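Side-chain contacts in mandelate racemase/muconate lactonizing enzyme, C-terminal domain protein (Paracoccus denitrificans, PDB 4DWD), which is a magnesium-binding member of the enolase superfamily and may act as a hydro-lyase: residues B[205-210]-B[224-229]; B[176-181]-B[211-216]; B[249-254]-B[258-263]. All coordinates share one frame; numbering follows the deposited sequence.

Interaction 1 (B[205-210]-B[224-229])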
# COMPACT_ATOMS: atom_id res chain seq x y z
N GLY B 205 10.46 14.52 14.16
CA GLY B 205 11.23 15.60 13.55
C GLY B 205 12.59 15.78 14.21
O GLY B 205 13.59 16.00 13.53
N GLY B 206 12.63 15.71 15.53
CA GLY B 206 13.89 15.83 16.25
C GLY B 206 14.83 14.69 15.89
O GLY B 206 16.05 14.88 15.78
N ALA B 207 14.27 13.48 15.76
CA ALA B 207 15.05 12.30 15.40
C ALA B 207 15.67 12.41 14.02
O ALA B 207 16.81 12.03 13.81
CB ALA B 207 14.18 11.05 15.47
N ILE B 208 14.91 12.92 13.06
CA ILE B 208 15.42 13.17 11.71
C ILE B 208 16.58 14.17 11.77
O ILE B 208 17.65 13.96 11.18
CB ILE B 208 14.32 13.70 10.75
CG1 ILE B 208 13.18 12.67 10.60
CG2 ILE B 208 14.89 14.06 9.38
CD1 ILE B 208 13.64 11.33 10.08
N ARG B 209 16.38 15.25 12.52
CA ARG B 209 17.40 16.29 12.65
C ARG B 209 18.70 15.75 13.28
O ARG B 209 19.80 15.94 12.74
CB ARG B 209 16.84 17.46 13.47
CG ARG B 209 17.75 18.67 13.56
CD ARG B 209 17.08 19.77 14.38
NE ARG B 209 17.83 21.03 14.30
CZ ARG B 209 17.61 22.00 13.42
NH1 ARG B 209 18.37 23.09 13.47
NH2 ARG B 209 16.67 21.91 12.49
N VAL B 210 18.58 15.04 14.39
CA VAL B 210 19.75 14.41 15.00
C VAL B 210 20.38 13.36 14.08
O VAL B 210 21.60 13.32 13.92
CB VAL B 210 19.40 13.82 16.39
CG1 VAL B 210 20.57 13.05 16.98
CG2 VAL B 210 19.02 14.96 17.32
N GLU B 224 16.96 3.63 19.31
CA GLU B 224 15.76 4.10 20.02
C GLU B 224 15.54 5.62 19.93
O GLU B 224 15.40 6.31 20.95
CB GLU B 224 15.78 3.62 21.49
CG GLU B 224 15.75 2.10 21.65
CD GLU B 224 14.34 1.52 21.69
OE1 GLU B 224 13.37 2.26 22.02
OE2 GLU B 224 14.19 0.32 21.43
N PRO B 225 15.47 6.16 18.70
CA PRO B 225 15.32 7.63 18.59
C PRO B 225 14.02 8.21 19.16
O PRO B 225 14.04 9.30 19.74
CB PRO B 225 15.40 7.88 17.06
CG PRO B 225 15.13 6.55 16.42
CD PRO B 225 15.69 5.53 17.38
N VAL B 226 12.89 7.51 18.97
CA VAL B 226 11.58 8.00 19.42
C VAL B 226 11.04 7.12 20.54
O VAL B 226 11.63 6.08 20.85
CB VAL B 226 10.58 8.11 18.24
CG1 VAL B 226 11.15 9.02 17.16
CG2 VAL B 226 10.21 6.73 17.67
N GLN B 227 9.94 7.52 21.16
CA GLN B 227 9.34 6.68 22.21
C GLN B 227 9.04 5.29 21.65
O GLN B 227 8.52 5.15 20.54
CB GLN B 227 8.06 7.32 22.76
CG GLN B 227 8.28 8.71 23.37
CD GLN B 227 8.99 8.70 24.71
OE1 GLN B 227 9.21 7.65 25.31
NE2 GLN B 227 9.34 9.90 25.19
N HIS B 228 9.33 4.25 22.43
CA HIS B 228 9.25 2.88 21.93
C HIS B 228 7.84 2.48 21.59
O HIS B 228 7.64 1.60 20.76
CB HIS B 228 9.85 1.90 22.95
CG HIS B 228 8.85 1.40 23.95
ND1 HIS B 228 8.46 2.12 25.02
CD2 HIS B 228 8.12 0.21 24.00
CE1 HIS B 228 7.53 1.44 25.71
NE2 HIS B 228 7.32 0.27 25.08
N TYR B 229 6.87 3.12 22.25
CA TYR B 229 5.48 2.80 21.98
C TYR B 229 5.02 3.21 20.58
O TYR B 229 4.04 2.66 20.08
CB TYR B 229 4.55 3.32 23.10
CG TYR B 229 4.87 4.64 23.77
CD1 TYR B 229 4.52 5.85 23.18
CD2 TYR B 229 5.45 4.69 25.05
CE1 TYR B 229 4.75 7.06 23.80
CE2 TYR B 229 5.69 5.90 25.68
CZ TYR B 229 5.35 7.09 25.06
OH TYR B 229 5.58 8.31 25.68

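Interaction 2 (B[176-181]-B[211-216])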
# COMPACT_ATOMS: atom_id res chain seq x y z
N GLY B 176 23.06 20.60 21.90
CA GLY B 176 24.02 20.05 22.86
C GLY B 176 24.31 18.58 22.59
O GLY B 176 25.45 18.12 22.73
N ASP B 177 23.28 17.85 22.19
CA ASP B 177 23.45 16.43 21.90
C ASP B 177 24.38 16.24 20.71
O ASP B 177 25.28 15.39 20.73
CB ASP B 177 22.09 15.77 21.59
CG ASP B 177 21.15 15.76 22.78
OD1 ASP B 177 21.56 16.07 23.92
OD2 ASP B 177 19.96 15.43 22.55
N ILE B 178 24.18 17.07 19.69
CA ILE B 178 25.01 17.01 18.49
C ILE B 178 26.44 17.40 18.84
O ILE B 178 27.40 16.76 18.38
CB ILE B 178 24.42 17.89 17.37
CG1 ILE B 178 23.10 17.27 16.88
CG2 ILE B 178 25.39 18.06 16.21
CD1 ILE B 178 22.23 18.19 16.04
N ALA B 179 26.60 18.43 19.67
CA ALA B 179 27.94 18.85 20.13
C ALA B 179 28.69 17.72 20.85
O ALA B 179 29.90 17.55 20.67
CB ALA B 179 27.87 20.11 21.00
N LYS B 180 27.97 16.93 21.65
CA LYS B 180 28.57 15.81 22.36
C LYS B 180 28.96 14.73 21.35
O LYS B 180 30.05 14.17 21.41
CB LYS B 180 27.59 15.26 23.40
CG LYS B 180 27.44 16.18 24.60
CD LYS B 180 26.23 15.83 25.45
CE LYS B 180 26.21 16.73 26.68
NZ LYS B 180 24.95 16.53 27.46
N ALA B 181 28.06 14.45 20.40
CA ALA B 181 28.39 13.46 19.36
C ALA B 181 29.62 13.89 18.55
O ALA B 181 30.48 13.07 18.25
CB ALA B 181 27.19 13.23 18.45
N GLY B 211 19.54 12.52 13.47
CA GLY B 211 20.01 11.52 12.51
C GLY B 211 20.89 12.10 11.41
O GLY B 211 21.95 11.54 11.10
N ARG B 212 20.46 13.22 10.81
CA ARG B 212 21.26 13.84 9.76
C ARG B 212 22.60 14.34 10.29
O ARG B 212 23.63 14.19 9.62
CB ARG B 212 20.51 14.98 9.07
CG ARG B 212 19.29 14.52 8.29
CD ARG B 212 19.61 13.40 7.30
NE ARG B 212 18.45 13.18 6.43
CZ ARG B 212 18.25 12.10 5.69
NH1 ARG B 212 19.15 11.12 5.66
NH2 ARG B 212 17.15 12.04 4.94
N ALA B 213 22.59 14.90 11.49
CA ALA B 213 23.84 15.32 12.11
C ALA B 213 24.77 14.14 12.40
O ALA B 213 26.00 14.23 12.21
CB ALA B 213 23.56 16.13 13.37
N LEU B 214 24.19 13.01 12.82
CA LEU B 214 25.00 11.82 13.08
C LEU B 214 25.56 11.24 11.77
O LEU B 214 26.68 10.72 11.75
CB LEU B 214 24.19 10.75 13.82
CG LEU B 214 23.72 11.15 15.22
CD1 LEU B 214 22.81 10.08 15.78
CD2 LEU B 214 24.89 11.38 16.16
N GLU B 215 24.80 11.34 10.68
CA GLU B 215 25.29 10.93 9.36
C GLU B 215 26.48 11.78 8.91
O GLU B 215 27.47 11.25 8.43
CB GLU B 215 24.17 10.99 8.31
CG GLU B 215 23.14 9.89 8.51
CD GLU B 215 21.84 10.09 7.75
OE1 GLU B 215 21.74 11.03 6.92
OE2 GLU B 215 20.92 9.29 7.99
N ASP B 216 26.38 13.09 9.13
CA ASP B 216 27.48 14.00 8.83
C ASP B 216 28.73 13.62 9.64
O ASP B 216 29.86 13.81 9.17
CB ASP B 216 27.07 15.44 9.15
CG ASP B 216 26.12 16.04 8.12
OD1 ASP B 216 25.91 15.42 7.06
OD2 ASP B 216 25.58 17.14 8.37

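Interaction 3 (B[249-254]-B[258-263])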
# COMPACT_ATOMS: atom_id res chain seq x y z
N GLU B 249 14.86 -3.18 22.18
CA GLU B 249 15.20 -3.46 23.58
C GLU B 249 13.97 -3.43 24.47
O GLU B 249 13.96 -4.05 25.50
CB GLU B 249 16.27 -2.50 24.10
CG GLU B 249 15.86 -1.05 24.14
CD GLU B 249 16.49 -0.32 25.29
OE1 GLU B 249 15.77 0.40 26.01
OE2 GLU B 249 17.72 -0.46 25.49
N GLN B 250 12.95 -2.67 24.06
CA GLN B 250 11.66 -2.62 24.77
C GLN B 250 10.58 -3.33 23.95
O GLN B 250 9.42 -2.90 23.95
CB GLN B 250 11.25 -1.19 25.06
CG GLN B 250 12.22 -0.47 25.98
CD GLN B 250 11.73 0.92 26.33
OE1 GLN B 250 10.80 1.10 27.12
NE2 GLN B 250 12.35 1.93 25.74
N THR B 251 10.98 -4.39 23.25
CA THR B 251 10.06 -5.28 22.55
C THR B 251 10.16 -6.66 23.19
O THR B 251 11.27 -7.18 23.37
CB THR B 251 10.41 -5.33 21.05
OG1 THR B 251 10.35 -4.01 20.51
CG2 THR B 251 9.44 -6.22 20.29
N TYR B 252 9.01 -7.27 23.54
CA TYR B 252 9.01 -8.38 24.48
C TYR B 252 8.39 -9.67 23.97
O TYR B 252 8.37 -10.65 24.70
CB TYR B 252 8.32 -7.98 25.80
CG TYR B 252 8.91 -6.72 26.43
CD1 TYR B 252 10.05 -6.79 27.24
CD2 TYR B 252 8.32 -5.47 26.21
CE1 TYR B 252 10.58 -5.66 27.82
CE2 TYR B 252 8.85 -4.32 26.80
CZ TYR B 252 9.98 -4.42 27.61
OH TYR B 252 10.55 -3.31 28.19
N THR B 253 7.86 -9.66 22.75
CA THR B 253 7.33 -10.88 22.15
C THR B 253 7.84 -11.05 20.73
O THR B 253 8.22 -10.07 20.08
CB THR B 253 5.78 -10.91 22.11
OG1 THR B 253 5.33 -9.91 21.18
CG2 THR B 253 5.17 -10.66 23.50
N LEU B 254 7.79 -12.28 20.25
CA LEU B 254 8.18 -12.60 18.89
C LEU B 254 7.28 -11.88 17.89
O LEU B 254 7.75 -11.39 16.86
CB LEU B 254 8.10 -14.11 18.69
CG LEU B 254 8.60 -14.67 17.35
CD1 LEU B 254 10.10 -14.48 17.21
CD2 LEU B 254 8.21 -16.13 17.22
N LYS B 258 8.17 -9.02 15.11
CA LYS B 258 7.71 -9.05 13.72
C LYS B 258 7.11 -7.69 13.32
O LYS B 258 7.42 -7.17 12.24
CB LYS B 258 6.69 -10.20 13.56
CG LYS B 258 6.07 -10.33 12.17
CD LYS B 258 4.77 -9.53 12.02
CE LYS B 258 3.64 -10.01 12.93
NZ LYS B 258 2.39 -9.18 12.77
N ASP B 259 6.27 -7.12 14.19
CA ASP B 259 5.65 -5.82 13.90
C ASP B 259 6.70 -4.71 13.78
O ASP B 259 6.57 -3.83 12.93
CB ASP B 259 4.62 -5.47 14.97
CG ASP B 259 3.34 -6.30 14.84
OD1 ASP B 259 3.02 -6.74 13.73
OD2 ASP B 259 2.66 -6.52 15.87
N LEU B 260 7.74 -4.77 14.62
CA LEU B 260 8.79 -3.78 14.55
C LEU B 260 9.54 -3.87 13.22
O LEU B 260 9.85 -2.86 12.60
CB LEU B 260 9.73 -3.96 15.75
CG LEU B 260 10.86 -2.95 15.91
CD1 LEU B 260 10.33 -1.56 16.21
CD2 LEU B 260 11.78 -3.41 17.03
N ILE B 261 9.81 -5.09 12.78
CA ILE B 261 10.46 -5.31 11.50
C ILE B 261 9.56 -4.80 10.36
O ILE B 261 10.01 -4.08 9.46
CB ILE B 261 10.81 -6.79 11.33
CG1 ILE B 261 11.94 -7.15 12.30
CG2 ILE B 261 11.19 -7.10 9.89
CD1 ILE B 261 12.20 -8.65 12.36
N LEU B 262 8.27 -5.14 10.41
CA LEU B 262 7.38 -4.71 9.33
C LEU B 262 7.24 -3.19 9.26
O LEU B 262 7.03 -2.63 8.18
CB LEU B 262 6.02 -5.42 9.39
CG LEU B 262 5.97 -6.94 9.14
CD1 LEU B 262 4.51 -7.39 9.10
CD2 LEU B 262 6.74 -7.41 7.91
N SER B 263 7.42 -2.51 10.40
CA SER B 263 7.33 -1.06 10.42
C SER B 263 8.47 -0.40 9.66
O SER B 263 8.36 0.77 9.28
CB SER B 263 7.30 -0.53 11.86
OG SER B 263 8.60 -0.45 12.42

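Interaction 1 (B[205-210]-B[224-229])
The methyl of Ala207 meets two apolar groups of the loop that follows strand 221-223. Ala207 CB lies 3.8 Å from Pro225 CB and 4.0 Å from Val226 CG1. Pro225 presents its CB corner; its CG is farther off, 4.7 Å from Ala207 CB. Val226 offers one branch. Its CG1 stands anti to the carbonyl carbon and beside the backbone N (chi1 -57°), which turns that methyl to the alanine. The other branch leads elsewhere: Val226 CG2 is 6.3 Å from Ala207 CB. No hydrogen bond crosses the contact. All three touching residues are buried.

The helical turn that carries the alanine is regular. Arg209 N bonds Gly205 O at 3.1 Å, and Val210 N bonds Gly206 O at 2.9 Å. This turn belongs to helix 204-216, which joins the parallel neighbours 194-197 and 221-223 in a beta-alpha-beta crossover of the C-terminal barrel domain. The contact therefore packs the start of the crossover helix against the loop that leaves the second strand. Glu223, at the end of that strand, binds calcium in a structure of this protein. The side chain of Pro225 is about 6 Å from that of Glu223.

Farther out, several partners position the loop. Glu224 adopts a left-handed backbone (phi 47°, psi 56°) where the chain turns out of the strand. Asn200 ND2 bonds Val226 O. Met234 of helix 231-240 packs on both Pro225 and Val226, and the backbone of Pro225 bonds that of Tyr202. On the helix side, Arg209 reaches a neighbouring subunit, where its NH1 and NH2 bond Gly218 O and Tyr219 O.

Interaction 2 (B[176-181]-B[211-216])
Ala213 faces Ile178 across the helices, while its neighbour Arg212 turns its flat guanidinium to the other side of the helix, with Glu215 at the edge. Arg212 NH1 reaches Glu215 OE1 at 2.9 Å with an N-H...O angle of 166°. The oxygen is 5° out of the guanidinium plane and accepts through its syn lone pair. This pair spans one turn of its own helix. Glu215 OE2 is taken up by the backbone N atoms of Asp242 and Ile243, while Arg212 NE forms a salt bridge with Asp242 of a neighbouring subunit. Both charged groups thus have second partners.

The contact between the helices is apolar. Ala213 CB sits against the Ile178 side chain, 3.6 Å from Ile178 CD1, 3.7 Å from CG1 and 3.9 Å from CG2. With CG1 beside the backbone N (chi1 -68°), three carbons of the isoleucine gather around one methyl. Helices 174-188 and 204-216 are successive outer helices of the C-terminal barrel domain, on either side of strand 194-197 in the sequence. Their second touch is deeper. Ala181 CB meets Leu214 CD2 at 3.7 Å, the leucine closing the distance with the end of its chain. Both residues are buried, and both pack on Phe196 of strand 194-197, where the helix pair rests on the barrel wall.

Interaction 3 (B[249-254]-B[258-263])
Thr251 and Leu260 make the side-chain contact of this pair. They cross obliquely, with Thr251 OG1 3.8 Å from Leu260 CD2. The threonine holds OG1 beside its backbone N (chi1 -58°), and this puts the oxygen, not the methyl, nearest to the leucine. Thr251 also packs on Ala256 and Leu257 in the first turn of the helix.

One backbone hydrogen bond joins the segments. Lys258 N donates to Leu254 O at 3.0 Å, with an N-H...O angle of 157°. The bond belongs to the first turn of helix 254-263. Just before it, Thr253 takes the N-cap position, and its OG1 caps Ala256 N. Farther along, Ser263 OG donates to Leu260 O at 2.7 Å.

The charged pair lies within the helix. The chain of Lys258 bends at its second and third torsions and folds back, so that NZ meets Asp259 OD1 at 2.7 Å. It arrives on the syn side, 34° out of the carboxylate plane. His291 of another subunit packs on Lys258.

Glu249 opens the loop. It binds calcium in a structure of this protein, together with Asp197 and Glu223. Acidic metal ligands at the C-terminal ends of successive barrel strands are the hallmark of the enolase superfamily active site. Here the loop runs from that site into the next barrel helix.

Overall arrangement
From the N terminus, helix 174-188 comes first, then strand 194-197 and helix 204-216. Interaction 2 closes this span by pairing the two helices. Interaction 1 starts in the earlier half of helix 204-216 and closes on the loop after strand 221-223. The two cross along the chain and share that helix, with centres 13 Å apart. Interaction 3 follows in series and closes a short turn from the loop after strand 244-246 into helix 254-263. It touches interaction 1 where His228 packs on Gln250. Interactions 2 and 3 stay apart, about 15 Å between nearest atoms. Interactions 1 and 2 tie neighbouring strand-helix units of the barrel; interaction 3 holds one unit's loop to its own helix.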